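Long-range contact in phenylalanine--tRNA ligase beta subunit (Pyrococcus horikoshii, PDB 2CXI), which is the N-terminal part of the beta subunit of the alpha2-beta2 synthetase that attaches phenylalanine to tRNA(Phe) at the expense of ATP: residues C33-V38 with F47-K52. Sequence-based numbering, arbitrary orientation.
Sequences CELDDV and FKLDSK
The ring of F47 receives L35 and V38 from the partner strand, both approaching obliquely, neither squarely over a face nor squarely at an edge. One methyl of L35, CD2, lies 3.7 Å from F47 CB and also touches the start of the ring, whereas V38 runs alongside it, pointing the same way, with CG2 3.8 Å from F47 CD1. W24 of helix 21-30 adds an edge-to-face ring contact. The apolar row goes on through L49, whose CD2 meets the same L35 methyl, and reaches C33, whose SG stands 4.1 Å from L49 CB; I21 and V28 place helix 21-30 against this side.

Backbone pairing identifies an antiparallel beta hairpin, the segment axes 4.6 Å apart; strand 44-51 is the middle member of a three-stranded sheet, flanked by 3-7 and 33-41. D50 N donates to E34 O over 2.9 Å. Further along the hairpin the register slips by one residue: D36 and D37 both oppose K48, a classic beta bulge. K48 O therefore accepts two bonds, from D36 N at 2.8 Å, nearly end-on to the carbonyl (163°), and from D37 N at 3.3 Å, on a lone pair in the carbonyl plane. K48 N returns a bond to D37 O from 45° above that carbonyl's plane.

On the face that carries E34, D37, K48 and D50, the extended start of K48 (chi1 -177°) lies side by side with D36, K48 CD 3.6 Å from D36 OD2. The lysine then bends, and its NZ forms a salt bridge with D5 of strand 3-7, while D36 OD2 has a weak, long ion pair with K3. D37 OD1 weakly accepts the N-H of V38.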
loop_
_atom_site.group_PDB
_atom_site.type_symbol
_atom_site.label_atom_id
_atom_site.label_comp_id
_atom_site.label_asym_id
_atom_site.label_seq_id
_atom_site.Cartn_x
_atom_site.Cartn_y
_atom_site.Cartn_z
ATOM N N CYS A 33 -33.773 -35.472 -10.874
ATOM C CA CYS A 33 -32.935 -36.634 -10.991
ATOM C C CYS A 33 -33.596 -37.934 -10.581
ATOM O O CYS A 33 -34.729 -37.942 -10.101
ATOM C CB CYS A 33 -31.604 -36.443 -10.309
ATOM S SG CYS A 33 -31.752 -36.024 -8.605
ATOM N N GLU A 34 -32.871 -39.020 -10.816
ATOM C CA GLU A 34 -33.354 -40.356 -10.488
ATOM C C GLU A 34 -32.440 -40.987 -9.453
ATOM O O GLU A 34 -31.245 -40.682 -9.392
ATOM C CB GLU A 34 -33.375 -41.227 -11.753
ATOM C CG GLU A 34 -34.285 -40.700 -12.841
ATOM C CD GLU A 34 -35.714 -41.216 -12.754
ATOM O OE1 GLU A 34 -36.004 -42.151 -11.953
ATOM O OE2 GLU A 34 -36.570 -40.662 -13.501
ATOM N N LEU A 35 -33.023 -41.833 -8.617
ATOM C CA LEU A 35 -32.266 -42.563 -7.648
ATOM C C LEU A 35 -31.599 -43.760 -8.305
ATOM O O LEU A 35 -32.241 -44.799 -8.550
ATOM C CB LEU A 35 -33.208 -43.043 -6.533
ATOM C CG LEU A 35 -32.930 -42.695 -5.079
ATOM C CD1 LEU A 35 -33.856 -43.515 -4.150
ATOM C CD2 LEU A 35 -31.429 -42.767 -4.668
ATOM N N ASP A 36 -30.310 -43.612 -8.618
ATOM C CA ASP A 36 -29.577 -44.669 -9.304
ATOM C C ASP A 36 -29.141 -45.794 -8.375
ATOM O O ASP A 36 -29.063 -46.958 -8.804
ATOM C CB ASP A 36 -28.348 -44.097 -10.018
ATOM C CG ASP A 36 -27.795 -45.038 -11.056
ATOM O OD1 ASP A 36 -28.581 -45.462 -11.934
ATOM O OD2 ASP A 36 -26.603 -45.424 -11.053
ATOM N N ASP A 37 -28.832 -45.464 -7.118
ATOM C CA ASP A 37 -28.438 -46.493 -6.136
ATOM C C ASP A 37 -28.636 -45.956 -4.735
ATOM O O ASP A 37 -28.715 -44.740 -4.556
ATOM C CB ASP A 37 -26.964 -46.878 -6.328
ATOM C CG ASP A 37 -26.631 -48.284 -5.782
ATOM O OD1 ASP A 37 -27.537 -49.052 -5.358
ATOM O OD2 ASP A 37 -25.458 -48.670 -5.700
ATOM N N VAL A 38 -28.738 -46.854 -3.757
ATOM C CA VAL A 38 -28.787 -46.526 -2.324
ATOM C C VAL A 38 -27.937 -47.606 -1.652
ATOM O O VAL A 38 -28.114 -48.793 -1.925
ATOM C CB VAL A 38 -30.235 -46.559 -1.722
ATOM C CG1 VAL A 38 -30.221 -46.280 -0.185
ATOM C CG2 VAL A 38 -31.207 -45.599 -2.480
ATOM N N PHE A 47 -26.798 -42.030 -1.437
ATOM C CA PHE A 47 -27.467 -42.176 -2.718
ATOM C C PHE A 47 -26.478 -41.882 -3.856
ATOM O O PHE A 47 -25.597 -40.994 -3.734
ATOM C CB PHE A 47 -28.637 -41.178 -2.862
ATOM C CG PHE A 47 -29.628 -41.166 -1.739
ATOM C CD1 PHE A 47 -29.929 -42.316 -0.989
ATOM C CD2 PHE A 47 -30.383 -39.996 -1.513
ATOM C CE1 PHE A 47 -30.893 -42.277 0.003
ATOM C CE2 PHE A 47 -31.376 -39.956 -0.531
ATOM C CZ PHE A 47 -31.639 -41.091 0.229
ATOM N N LYS A 48 -26.609 -42.621 -4.953
ATOM C CA LYS A 48 -26.100 -42.147 -6.224
ATOM C C LYS A 48 -27.290 -41.564 -7.008
ATOM O O LYS A 48 -28.299 -42.245 -7.262
ATOM C CB LYS A 48 -25.403 -43.232 -7.036
ATOM C CG LYS A 48 -24.803 -42.663 -8.360
ATOM C CD LYS A 48 -24.022 -43.725 -9.135
ATOM C CE LYS A 48 -22.995 -44.440 -8.238
ATOM N NZ LYS A 48 -21.776 -43.600 -7.981
ATOM N N LEU A 49 -27.172 -40.283 -7.346
ATOM C CA LEU A 49 -28.193 -39.582 -8.092
ATOM C C LEU A 49 -27.771 -39.448 -9.550
ATOM O O LEU A 49 -26.579 -39.343 -9.860
ATOM C CB LEU A 49 -28.468 -38.210 -7.456
ATOM C CG LEU A 49 -28.885 -38.183 -5.981
ATOM C CD1 LEU A 49 -29.117 -36.757 -5.487
ATOM C CD2 LEU A 49 -30.200 -39.011 -5.827
ATOM N N ASP A 50 -28.758 -39.513 -10.439
ATOM C CA ASP A 50 -28.502 -39.402 -11.859
ATOM C C ASP A 50 -29.201 -38.138 -12.296
ATOM O O ASP A 50 -30.437 -38.074 -12.318
ATOM C CB ASP A 50 -29.072 -40.619 -12.573
ATOM C CG ASP A 50 -28.820 -40.624 -14.085
ATOM O OD1 ASP A 50 -28.216 -39.689 -14.652
ATOM O OD2 ASP A 50 -29.227 -41.597 -14.775
ATOM N N SER A 51 -28.407 -37.123 -12.614
ATOM C CA SER A 51 -28.989 -35.823 -12.966
ATOM C C SER A 51 -29.379 -35.782 -14.399
ATOM O O SER A 51 -28.555 -35.935 -15.316
ATOM C CB SER A 51 -28.096 -34.628 -12.667
ATOM O OG SER A 51 -28.790 -33.449 -13.082
ATOM N N LYS A 52 -30.670 -35.575 -14.575
ATOM C CA LYS A 52 -31.278 -35.701 -15.860
ATOM C C LYS A 52 -31.080 -34.422 -16.678
ATOM O O LYS A 52 -31.190 -34.453 -17.883
ATOM C CB LYS A 52 -32.754 -36.085 -15.684
ATOM C CG LYS A 52 -32.930 -37.486 -15.046
ATOM C CD LYS A 52 -32.060 -38.541 -15.762
ATOM C CE LYS A 52 -32.276 -39.974 -15.228
ATOM N NZ LYS A 52 -33.586 -40.610 -15.618
#